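Long-range contacts in axin interactor, dorsalization-associated protein (Danio rerio, PDB 2QZQ), which acts as a ventralizing factor in the embryo by binding axin and disrupting its homodimerization, which inhibits axin-mediated JNK activation: residues I20-L25 and Y143-Q148; F87-H92 and T127-K132; F99-C104 and Y123-D128; C104-E109 and I118-Y123. All blocks are in the same frame, centred on the assembly; numbering follows the deposited sequence.

How the interactions relate
All four contacts lie in the C2-type C-terminal domain, an all-beta unit in which strands 85-94, 99-109, 116-124, 144-151 and 15-24 follow one another across an antiparallel sheet. Interaction 4 is the most buried and interaction 3 has the most exposed partners, yet both join strands 99-109 and 116-124: interaction 4 through apolar side chains and bound waters, interaction 3 through a coiled lysine. Interaction 1 is backbone pairing with a bulge, apolar on one face and polar on the other. Interaction 2 instead packs a loop on strand 85-94 through side chains. It shares T127 and D128 with interaction 3; F88 packs on L144 and L146, and F90 on I23 and L25, of interaction 1.

Interaction 1. Residues I20-L25 and Y143-Q148; sequences IEKIGL and YLHLNQ
Two successive amides of one strand grip the carbonyl oxygen of H145 on the other: E21 N approaches H145 O at 2.9 Å, and K22 N reaches H145 O more weakly at 3.5 Å. This is a classic beta bulge, with E21 and K22 both facing H145, in the antiparallel pairing of strands 15-24 and 144-151 of the C2-type domain. Segment 20-25 belongs to the region that probably binds axin. The register accordingly slips by one residue between the I20-L146 and K22-H145 pairs. Past the bulge the bonding is regular: H145 N gives K22 O a nearly straight bond (172°), and G24 N meets Y143 O at 2.8 Å.

On the face of I20, I23, L144 and L146 the contact is apolar. L144 offers its CD1 branch to both isoleucines, 4.0 Å from I20 CG2 and 3.9 Å from I23 CB, while L146 runs alongside I20. Beyond them, F88 and F90 of strand 85-94 cover L144, L146 and I23.

K22 and H145 share the other face. E21, at the bulge, points at the partner strand and carries its carboxylate past H145 until OE2 lies 3.4 Å from N147 CB. A water donates to both E21 OE1 and L146 O, tying the carboxylate to the neighbouring backbone. K22 leaves the main chain with CG lodged between N and the carbonyl carbon (chi1 72°), then extends beside H145; it also makes a cation-pi contact with Y64. Its CE sits over the imidazole of H145, 3.8 Å from the ring centroid and 5° off the ring normal.

Interaction 2. Residues F87-H92 and T127-K132; sequences FFEFKH and TDFKRK
F129 presents its edge to the face of F87 in a T-shaped stack, the centroids 5.0 Å apart and the planes at 72°. F129 CD1 stands over the middle of the F87 ring. With chi1 at -70°, F129 turns its CG opposite the carbonyl carbon, swinging the ring back from the loop toward strand 85-94. The far end of that ring meets E89: OE1 lies near the ring plane, 3.3 Å from F129 CZ, with carboxylate and ring almost perpendicular. The other oxygen of the same buried carboxylate accepts from a hydroxyl, T127 OG1 to E89 OE2 at 2.6 Å, met on the anti side. The methyl of T127 lies beside the stack, CG2 3.8 Å from F87 CD1 and over one face of F129 toward its rim.

R131 bends at chi2 (-90°), which brings CD within 3.5 Å of F87 CZ; NH1 donates to F129 O at 3.0 Å in the guanidinium plane. A type I turn from D128 to R131 shapes this part of the loop. D128 braces it from within, OD1 accepting from K130 N in an Asx turn and OD2 from K132 N.

R131 NE continues in a salt bridge to E109, and K41 makes a cation-pi contact with F129. The loop between strands 116-124 and 144-151 thus folds over strand 85-94, flanked by strand 34-41 through K41 and by strand 99-109 through F105 and F107.

Interaction 3. Residues F99-C104 and Y123-D128; sequences FTSTKC and YKKPTD
The charged end of K125 and its backbone amide supply the two hydrogen bonds to segment F99-C104. K125 NZ donates to T102 O at 2.7 Å, and K125 N to the next carbonyl, K103 O, at 3.2 Å with an angle of 161° at the hydrogen; this second donor sits above the carbonyl plane. A single residue therefore holds two consecutive carbonyls. To do so its side chain coils back on itself: a chi1 of 54° starts the curl over T102 O, and further bends at chi2, chi3 and chi4 bring the ammonium group round. S101 OG also lies 2.9 Å from K125 NZ, but at an angle too poor for a hydrogen bond.

Close carbon-oxygen packing accompanies these bonds. The curled K125 chain wraps T102 O, its CG 3.2 Å away from that oxygen. C104 CA and CB both press on Y123 O, with CA at 3.1 Å, where C104 and K124 form an antiparallel non-hydrogen-bonded pair whose side chains diverge.

Side-chain packing is slight. T102 CG2 comes within 3.7 Å of T127 OG1, the two side chains crossing at about a right angle; the hydroxyl itself is committed to E89.

The contact marks the open end of the hairpin made by strands 99-109 and 116-124. Strand 116-124 ends at K124, and a cis peptide leads from K125 into P126 as the chain leaves the sheet, whereas strand 99-109 remains paired on its other side with strand 85-94. There the backbones of S101 and K103 bond to H92 and F90.

Interaction 4. Residues C104-E109 and I118-Y123; sequences CFAFME and IVIELY
One face of the F105 ring carries the CB of Y123, a CH-pi contact with CB 3.9 Å from the ring centroid and displaced toward the rim. A chi1 of 68° turns the F105 ring to Y123. F107, two residues on, repeats the rotamer on the same side of strand 99-109. Its CE1 meets Y123 CE2 obliquely at 4.0 Å, and a water lies over one face of its ring. The tyrosine hydroxyl is held within its own segment, Y123 OH donating to the anti lone pair of E121 OE2 at 2.6 Å.

In the backbone, F105 and Y123 form an antiparallel hydrogen-bonded pair of the hairpin. F105 N to Y123 O (2.9 Å) and Y123 N to F105 O (2.8 Å) both lie in the carbonyl plane.

Away from the rings the contact is made by small apolar groups. A106 CB touches I120 CG2 at 3.7 Å and also packs on L122 CD2, which C104 SG meets from roughly the opposite direction. Selenomethionine M108 crosses I120 at about a right angle, its CB against I120 CD1. Strand 144-151 borders this layer through L146, which touches I120.

Past the F105-Y123 pair the strands splay, their short axes at 131°. There direct amide bonds give way to bridging waters: F107 N donates to a water at 3.0 Å, which also lies 2.9 Å from E121 O. Water thus satisfies an amide left by the diverging backbone, and apolar side chains supply the direct contact beyond the F105-Y123 pair.

Interaction 1. Residues I20-L25 and Y143-Q148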
# COMPACT_ATOMS: atom_id res chain seq x y z
N ILE A 20 -1.76 -6.86 -3.78
CA ILE A 20 -2.13 -5.61 -4.41
C ILE A 20 -2.60 -6.01 -5.78
O ILE A 20 -1.81 -6.45 -6.63
CB ILE A 20 -0.94 -4.62 -4.51
CG1 ILE A 20 -0.37 -4.28 -3.12
CG2 ILE A 20 -1.34 -3.37 -5.31
CD1 ILE A 20 0.96 -3.50 -3.17
N GLU A 21 -3.91 -5.88 -5.98
CA GLU A 21 -4.52 -6.31 -7.23
C GLU A 21 -4.35 -5.23 -8.27
O GLU A 21 -3.72 -5.45 -9.29
CB GLU A 21 -6.00 -6.67 -7.02
CG GLU A 21 -6.14 -7.80 -5.98
CD GLU A 21 -7.58 -8.21 -5.68
OE1 GLU A 21 -8.51 -7.42 -5.92
OE2 GLU A 21 -7.76 -9.35 -5.19
N LYS A 22 -4.90 -4.06 -8.00
CA LYS A 22 -4.86 -2.97 -8.96
C LYS A 22 -5.13 -1.67 -8.23
O LYS A 22 -5.61 -1.68 -7.09
CB LYS A 22 -5.87 -3.19 -10.07
CG LYS A 22 -7.32 -2.99 -9.66
CD LYS A 22 -8.26 -3.44 -10.75
CE LYS A 22 -9.69 -3.48 -10.22
NZ LYS A 22 -10.67 -3.80 -11.29
N ILE A 23 -4.80 -0.56 -8.88
CA ILE A 23 -5.13 0.75 -8.36
C ILE A 23 -5.84 1.55 -9.45
O ILE A 23 -5.37 1.62 -10.61
CB ILE A 23 -3.90 1.50 -7.76
CG1 ILE A 23 -4.33 2.82 -7.09
CG2 ILE A 23 -2.81 1.74 -8.80
CD1 ILE A 23 -3.14 3.56 -6.40
N GLY A 24 -6.99 2.12 -9.08
CA GLY A 24 -7.74 3.02 -9.94
C GLY A 24 -7.24 4.44 -9.77
O GLY A 24 -7.10 4.95 -8.64
N LEU A 25 -6.97 5.09 -10.91
CA LEU A 25 -6.55 6.48 -10.93
C LEU A 25 -7.11 7.12 -12.21
O LEU A 25 -7.15 6.49 -13.27
CB LEU A 25 -5.01 6.58 -10.90
CG LEU A 25 -4.23 6.03 -9.69
CD1 LEU A 25 -2.72 5.86 -10.00
CD2 LEU A 25 -4.39 6.90 -8.47
N TYR A 143 -10.23 3.20 -6.72
CA TYR A 143 -9.69 2.79 -5.42
C TYR A 143 -8.45 1.94 -5.57
O TYR A 143 -8.14 1.43 -6.65
CB TYR A 143 -10.74 1.92 -4.69
CG TYR A 143 -12.03 2.63 -4.34
CD1 TYR A 143 -12.09 3.48 -3.24
CD2 TYR A 143 -13.21 2.39 -5.06
CE1 TYR A 143 -13.25 4.12 -2.88
CE2 TYR A 143 -14.40 3.04 -4.71
CZ TYR A 143 -14.40 3.90 -3.61
OH TYR A 143 -15.54 4.54 -3.22
N LEU A 144 -7.75 1.73 -4.47
CA LEU A 144 -6.77 0.66 -4.37
C LEU A 144 -7.51 -0.63 -3.97
O LEU A 144 -8.21 -0.66 -2.96
CB LEU A 144 -5.71 1.01 -3.32
CG LEU A 144 -4.62 -0.03 -3.02
CD1 LEU A 144 -3.68 -0.25 -4.24
CD2 LEU A 144 -3.85 0.36 -1.76
N HIS A 145 -7.34 -1.68 -4.78
CA HIS A 145 -8.02 -2.97 -4.55
C HIS A 145 -7.00 -3.95 -4.03
O HIS A 145 -5.99 -4.22 -4.71
CB HIS A 145 -8.56 -3.53 -5.85
CG HIS A 145 -9.75 -2.81 -6.38
ND1 HIS A 145 -9.68 -1.55 -6.94
CD2 HIS A 145 -11.05 -3.17 -6.46
CE1 HIS A 145 -10.88 -1.16 -7.33
NE2 HIS A 145 -11.73 -2.14 -7.06
N LEU A 146 -7.25 -4.46 -2.81
CA LEU A 146 -6.40 -5.45 -2.16
C LEU A 146 -7.16 -6.73 -1.84
O LEU A 146 -8.40 -6.73 -1.76
CB LEU A 146 -5.80 -4.92 -0.84
CG LEU A 146 -5.14 -3.54 -0.79
CD1 LEU A 146 -4.82 -3.15 0.65
CD2 LEU A 146 -3.91 -3.54 -1.68
N ASN A 147 -6.40 -7.81 -1.65
CA ASN A 147 -6.93 -9.04 -1.02
C ASN A 147 -6.07 -9.37 0.18
O ASN A 147 -4.83 -9.39 0.06
CB ASN A 147 -6.98 -10.22 -2.01
CG ASN A 147 -7.76 -11.42 -1.45
OD1 ASN A 147 -8.86 -11.26 -0.96
ND2 ASN A 147 -7.17 -12.61 -1.52
N GLN A 148 -6.71 -9.58 1.33
CA GLN A 148 -6.00 -9.92 2.57
C GLN A 148 -6.10 -11.42 2.85
O GLN A 148 -7.18 -12.01 2.73
CB GLN A 148 -6.55 -9.16 3.79
CG GLN A 148 -6.90 -7.71 3.55
CD GLN A 148 -7.06 -6.94 4.85
OE1 GLN A 148 -6.27 -7.10 5.78
NE2 GLN A 148 -8.09 -6.09 4.91
O HOH W 1 -10.34 -6.33 -3.95

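Interaction 2. Residues F87-H92 and T127-K132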
# COMPACT_ATOMS: atom_id res chain seq x y z
N PHE A 87 0.61 1.61 5.23
CA PHE A 87 0.52 2.62 4.17
C PHE A 87 0.88 2.04 2.82
O PHE A 87 1.73 1.16 2.73
CB PHE A 87 1.48 3.76 4.47
CG PHE A 87 0.94 4.74 5.45
CD1 PHE A 87 0.34 5.90 5.00
CD2 PHE A 87 1.02 4.50 6.82
CE1 PHE A 87 -0.21 6.84 5.94
CE2 PHE A 87 0.49 5.40 7.74
CZ PHE A 87 -0.13 6.57 7.30
N PHE A 88 0.23 2.55 1.77
CA PHE A 88 0.48 2.17 0.40
C PHE A 88 0.63 3.50 -0.31
O PHE A 88 -0.32 4.27 -0.35
CB PHE A 88 -0.72 1.41 -0.20
CG PHE A 88 -1.16 0.26 0.65
CD1 PHE A 88 -0.68 -1.02 0.41
CD2 PHE A 88 -2.00 0.47 1.74
CE1 PHE A 88 -1.06 -2.09 1.25
CE2 PHE A 88 -2.38 -0.58 2.55
CZ PHE A 88 -1.90 -1.85 2.32
N GLU A 89 1.85 3.78 -0.77
CA GLU A 89 2.15 5.04 -1.47
C GLU A 89 2.40 4.71 -2.93
O GLU A 89 3.28 3.92 -3.21
CB GLU A 89 3.40 5.69 -0.91
CG GLU A 89 3.26 6.19 0.52
CD GLU A 89 4.55 6.77 1.03
OE1 GLU A 89 5.44 5.97 1.40
OE2 GLU A 89 4.67 8.00 1.04
N PHE A 90 1.62 5.32 -3.81
CA PHE A 90 1.75 5.11 -5.24
C PHE A 90 2.76 6.12 -5.77
O PHE A 90 2.59 7.33 -5.59
CB PHE A 90 0.41 5.27 -5.92
CG PHE A 90 0.48 5.14 -7.42
CD1 PHE A 90 0.30 3.92 -8.03
CD2 PHE A 90 0.74 6.26 -8.22
CE1 PHE A 90 0.36 3.81 -9.43
CE2 PHE A 90 0.81 6.18 -9.58
CZ PHE A 90 0.61 4.94 -10.20
N LYS A 91 3.82 5.59 -6.39
CA LYS A 91 4.92 6.41 -6.89
C LYS A 91 5.10 6.20 -8.38
O LYS A 91 4.80 5.13 -8.91
CB LYS A 91 6.18 6.05 -6.14
CG LYS A 91 6.13 6.48 -4.63
CD LYS A 91 7.38 6.09 -3.91
CE LYS A 91 7.27 6.33 -2.42
NZ LYS A 91 8.47 5.76 -1.74
N HIS A 92 5.62 7.23 -9.06
CA HIS A 92 5.75 7.20 -10.50
C HIS A 92 6.81 8.23 -10.92
O HIS A 92 7.16 9.16 -10.16
CB HIS A 92 4.40 7.40 -11.22
CG HIS A 92 3.81 8.77 -11.06
ND1 HIS A 92 3.46 9.30 -9.83
CD2 HIS A 92 3.53 9.73 -11.96
CE1 HIS A 92 3.00 10.53 -9.99
NE2 HIS A 92 3.02 10.81 -11.28
N THR A 127 2.33 12.37 1.67
CA THR A 127 1.82 11.36 2.60
C THR A 127 1.85 11.91 4.02
O THR A 127 2.87 12.47 4.45
CB THR A 127 2.63 10.07 2.50
OG1 THR A 127 2.66 9.64 1.13
CG2 THR A 127 1.96 8.94 3.33
N ASP A 128 0.74 11.78 4.74
CA ASP A 128 0.75 12.07 6.16
C ASP A 128 0.75 10.73 6.86
O ASP A 128 -0.29 10.07 6.95
CB ASP A 128 -0.48 12.88 6.56
CG ASP A 128 -0.50 13.24 8.06
OD1 ASP A 128 0.40 12.85 8.83
OD2 ASP A 128 -1.45 13.92 8.48
N PHE A 129 1.94 10.34 7.33
CA PHE A 129 2.13 9.09 8.03
C PHE A 129 1.51 9.03 9.42
O PHE A 129 1.41 7.97 10.01
CB PHE A 129 3.62 8.72 8.09
CG PHE A 129 4.20 8.31 6.75
CD1 PHE A 129 3.70 7.21 6.06
CD2 PHE A 129 5.25 9.03 6.19
CE1 PHE A 129 4.26 6.82 4.84
CE2 PHE A 129 5.82 8.64 4.98
CZ PHE A 129 5.31 7.54 4.31
N LYS A 130 1.02 10.17 9.90
CA LYS A 130 0.19 10.19 11.10
C LYS A 130 -1.31 10.18 10.76
O LYS A 130 -2.15 10.05 11.67
CB LYS A 130 0.54 11.41 11.97
CG LYS A 130 1.95 11.35 12.56
CD LYS A 130 2.26 12.65 13.23
CE LYS A 130 3.70 12.68 13.71
NZ LYS A 130 4.01 14.02 14.27
N ARG A 131 -1.63 10.25 9.46
CA ARG A 131 -3.02 10.30 8.92
C ARG A 131 -3.98 11.25 9.68
O ARG A 131 -5.14 10.94 9.92
CB ARG A 131 -3.62 8.90 8.66
CG ARG A 131 -3.67 7.92 9.81
CD ARG A 131 -2.42 7.04 9.92
NE ARG A 131 -2.54 6.10 11.05
CZ ARG A 131 -1.51 5.67 11.81
NH1 ARG A 131 -0.24 6.07 11.60
NH2 ARG A 131 -1.77 4.81 12.76
N LYS A 132 -3.45 12.41 10.04
CA LYS A 132 -4.18 13.43 10.79
C LYS A 132 -4.93 14.39 9.88
O LYS A 132 -6.01 14.86 10.23
CB LYS A 132 -3.17 14.24 11.62
CG LYS A 132 -2.46 13.47 12.74
CD LYS A 132 -3.42 12.61 13.50
CE LYS A 132 -3.07 12.55 14.98
NZ LYS A 132 -4.34 12.22 15.70

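Interaction 3. Residues F99-C104 and Y123-D128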
# COMPACT_ATOMS: atom_id res chain seq x y z
N PHE A 99 12.44 12.97 -11.78
CA PHE A 99 12.52 12.20 -10.54
C PHE A 99 11.21 11.48 -10.26
O PHE A 99 10.20 11.74 -10.90
CB PHE A 99 12.93 13.09 -9.35
CG PHE A 99 12.02 14.26 -9.08
CD1 PHE A 99 12.52 15.56 -9.11
CD2 PHE A 99 10.68 14.07 -8.74
CE1 PHE A 99 11.69 16.66 -8.84
CE2 PHE A 99 9.84 15.15 -8.47
CZ PHE A 99 10.34 16.45 -8.52
N THR A 100 11.26 10.61 -9.25
CA THR A 100 10.09 9.87 -8.76
C THR A 100 9.31 10.68 -7.74
O THR A 100 9.88 11.28 -6.83
CB THR A 100 10.55 8.58 -8.11
OG1 THR A 100 11.16 7.77 -9.11
CG2 THR A 100 9.33 7.79 -7.48
N SER A 101 7.99 10.70 -7.91
CA SER A 101 7.10 11.51 -7.09
C SER A 101 6.10 10.54 -6.46
O SER A 101 5.74 9.54 -7.07
CB SER A 101 6.37 12.52 -7.98
OG SER A 101 5.33 13.25 -7.30
N THR A 102 5.71 10.82 -5.23
CA THR A 102 4.57 10.16 -4.60
C THR A 102 3.34 10.93 -5.05
O THR A 102 3.26 12.13 -4.85
CB THR A 102 4.66 10.23 -3.08
OG1 THR A 102 5.89 9.64 -2.65
CG2 THR A 102 3.50 9.47 -2.46
N LYS A 103 2.41 10.25 -5.70
CA LYS A 103 1.20 10.88 -6.20
C LYS A 103 0.13 10.90 -5.13
O LYS A 103 -0.59 11.88 -4.93
CB LYS A 103 0.68 10.04 -7.37
CG LYS A 103 -0.56 10.60 -8.07
CD LYS A 103 -0.79 9.72 -9.32
CE LYS A 103 -1.93 10.23 -10.14
NZ LYS A 103 -1.47 11.46 -10.85
N CYS A 104 0.01 9.78 -4.43
CA CYS A 104 -1.11 9.61 -3.50
C CYS A 104 -0.82 8.43 -2.61
O CYS A 104 0.14 7.69 -2.84
CB CYS A 104 -2.41 9.40 -4.30
SG CYS A 104 -2.35 7.97 -5.46
N TYR A 123 -5.60 9.34 -1.00
CA TYR A 123 -5.43 10.70 -0.54
C TYR A 123 -4.25 11.32 -1.24
O TYR A 123 -3.30 10.63 -1.56
CB TYR A 123 -5.23 10.70 0.98
CG TYR A 123 -6.51 10.27 1.67
CD1 TYR A 123 -7.62 11.11 1.70
CD2 TYR A 123 -6.63 8.99 2.23
CE1 TYR A 123 -8.81 10.73 2.28
CE2 TYR A 123 -7.83 8.59 2.82
CZ TYR A 123 -8.92 9.47 2.82
OH TYR A 123 -10.10 9.09 3.43
N LYS A 124 -4.32 12.62 -1.48
CA LYS A 124 -3.29 13.35 -2.22
C LYS A 124 -1.98 13.41 -1.43
O LYS A 124 -2.00 13.51 -0.18
CB LYS A 124 -3.75 14.78 -2.51
CG LYS A 124 -4.98 14.92 -3.35
CD LYS A 124 -5.35 16.38 -3.52
CE LYS A 124 -6.42 16.56 -4.62
NZ LYS A 124 -7.06 17.93 -4.58
N LYS A 125 -0.86 13.34 -2.14
CA LYS A 125 0.45 13.68 -1.60
C LYS A 125 0.40 15.10 -0.99
O LYS A 125 -0.47 15.89 -1.39
CB LYS A 125 1.53 13.63 -2.70
CG LYS A 125 1.24 14.48 -3.94
CD LYS A 125 2.04 15.79 -3.98
CE LYS A 125 3.54 15.55 -4.00
NZ LYS A 125 3.93 14.72 -5.18
N PRO A 126 1.29 15.40 -0.02
CA PRO A 126 2.32 14.52 0.56
C PRO A 126 1.71 13.53 1.55
O PRO A 126 0.69 13.82 2.19
CB PRO A 126 3.27 15.49 1.30
CG PRO A 126 2.43 16.67 1.62
CD PRO A 126 1.30 16.74 0.60
N THR A 127 2.33 12.37 1.67
CA THR A 127 1.82 11.36 2.60
C THR A 127 1.85 11.91 4.02
O THR A 127 2.87 12.47 4.45
CB THR A 127 2.63 10.07 2.50
OG1 THR A 127 2.66 9.64 1.13
CG2 THR A 127 1.96 8.94 3.33
N ASP A 128 0.74 11.78 4.74
CA ASP A 128 0.75 12.07 6.16
C ASP A 128 0.75 10.73 6.86
O ASP A 128 -0.29 10.07 6.95
CB ASP A 128 -0.48 12.88 6.56
CG ASP A 128 -0.50 13.24 8.06
OD1 ASP A 128 0.40 12.85 8.83
OD2 ASP A 128 -1.45 13.92 8.48

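Interaction 4. Residues C104-E109 and I118-Y123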
# COMPACT_ATOMS: atom_id res chain seq x y z
N CYS A 104 0.01 9.78 -4.43
CA CYS A 104 -1.11 9.61 -3.50
C CYS A 104 -0.82 8.43 -2.61
O CYS A 104 0.14 7.69 -2.84
CB CYS A 104 -2.41 9.40 -4.30
SG CYS A 104 -2.35 7.97 -5.46
N PHE A 105 -1.63 8.27 -1.57
CA PHE A 105 -1.45 7.18 -0.64
C PHE A 105 -2.79 6.65 -0.09
O PHE A 105 -3.84 7.32 -0.15
CB PHE A 105 -0.53 7.58 0.52
CG PHE A 105 -1.15 8.63 1.45
CD1 PHE A 105 -1.15 9.97 1.11
CD2 PHE A 105 -1.73 8.24 2.65
CE1 PHE A 105 -1.70 10.93 1.97
CE2 PHE A 105 -2.30 9.19 3.53
CZ PHE A 105 -2.29 10.52 3.19
N ALA A 106 -2.73 5.44 0.42
CA ALA A 106 -3.86 4.80 1.09
C ALA A 106 -3.28 4.25 2.36
O ALA A 106 -2.08 3.96 2.43
CB ALA A 106 -4.42 3.66 0.22
N PHE A 107 -4.12 4.05 3.37
CA PHE A 107 -3.64 3.37 4.54
C PHE A 107 -4.75 2.53 5.11
O PHE A 107 -5.92 2.71 4.77
CB PHE A 107 -3.14 4.38 5.58
CG PHE A 107 -4.20 5.31 6.09
CD1 PHE A 107 -4.56 6.44 5.38
CD2 PHE A 107 -4.87 5.04 7.29
CE1 PHE A 107 -5.52 7.34 5.87
CE2 PHE A 107 -5.85 5.88 7.76
CZ PHE A 107 -6.18 7.03 7.08
N MSE A 108 -4.36 1.59 5.96
CA MSE A 108 -5.34 0.83 6.73
C MSE A 108 -4.90 0.67 8.17
O MSE A 108 -3.75 0.33 8.44
CB MSE A 108 -5.68 -0.51 6.07
CG MSE A 108 -4.53 -1.40 5.66
SE MSE A 108 -5.29 -3.08 4.83
CE MSE A 108 -5.41 -4.00 6.26
N GLU A 109 -5.85 0.94 9.08
CA GLU A 109 -5.65 0.74 10.51
C GLU A 109 -5.71 -0.75 10.88
O GLU A 109 -6.19 -1.58 10.11
CB GLU A 109 -6.68 1.54 11.33
CG GLU A 109 -6.72 3.09 11.11
CD GLU A 109 -5.49 3.86 11.65
OE1 GLU A 109 -4.66 3.30 12.40
OE2 GLU A 109 -5.34 5.06 11.32
N ILE A 118 -10.73 -5.91 -0.12
CA ILE A 118 -11.00 -4.58 0.44
C ILE A 118 -10.65 -3.53 -0.62
O ILE A 118 -9.68 -3.70 -1.37
CB ILE A 118 -10.19 -4.34 1.76
CG1 ILE A 118 -10.54 -2.98 2.40
CG2 ILE A 118 -8.67 -4.49 1.54
CD1 ILE A 118 -9.85 -2.77 3.72
N VAL A 119 -11.46 -2.47 -0.70
CA VAL A 119 -11.08 -1.30 -1.50
C VAL A 119 -10.80 -0.13 -0.55
O VAL A 119 -11.47 0.04 0.49
CB VAL A 119 -12.12 -0.94 -2.63
CG1 VAL A 119 -12.36 -2.16 -3.57
CG2 VAL A 119 -13.42 -0.44 -2.06
N ILE A 120 -9.76 0.63 -0.86
CA ILE A 120 -9.36 1.72 0.00
C ILE A 120 -9.17 2.95 -0.88
O ILE A 120 -8.56 2.88 -1.96
CB ILE A 120 -8.01 1.45 0.72
CG1 ILE A 120 -8.02 0.13 1.51
CG2 ILE A 120 -7.67 2.63 1.64
CD1 ILE A 120 -6.64 -0.28 2.02
N GLU A 121 -9.70 4.08 -0.40
CA GLU A 121 -9.61 5.37 -1.09
C GLU A 121 -8.20 5.98 -1.06
O GLU A 121 -7.38 5.70 -0.14
CB GLU A 121 -10.64 6.36 -0.50
CG GLU A 121 -10.24 6.96 0.87
CD GLU A 121 -10.62 6.08 2.07
OE1 GLU A 121 -10.87 4.87 1.90
OE2 GLU A 121 -10.62 6.60 3.20
N LEU A 122 -7.92 6.84 -2.03
CA LEU A 122 -6.61 7.48 -2.14
C LEU A 122 -6.67 8.94 -1.68
O LEU A 122 -7.61 9.66 -2.00
CB LEU A 122 -6.08 7.43 -3.58
CG LEU A 122 -5.90 5.90 -3.80
CD1 LEU A 122 -6.34 5.40 -5.13
CD2 LEU A 122 -4.56 5.39 -3.34
N TYR A 123 -5.60 9.34 -1.00
CA TYR A 123 -5.43 10.70 -0.54
C TYR A 123 -4.25 11.32 -1.24
O TYR A 123 -3.30 10.63 -1.56
CB TYR A 123 -5.23 10.70 0.98
CG TYR A 123 -6.51 10.27 1.67
CD1 TYR A 123 -7.62 11.11 1.70
CD2 TYR A 123 -6.63 8.99 2.23
CE1 TYR A 123 -8.81 10.73 2.28
CE2 TYR A 123 -7.83 8.59 2.82
CZ TYR A 123 -8.92 9.47 2.82
OH TYR A 123 -10.10 9.09 3.43
O HOH W 2 -6.71 5.35 2.66
O HOH W 3 -8.37 5.09 4.83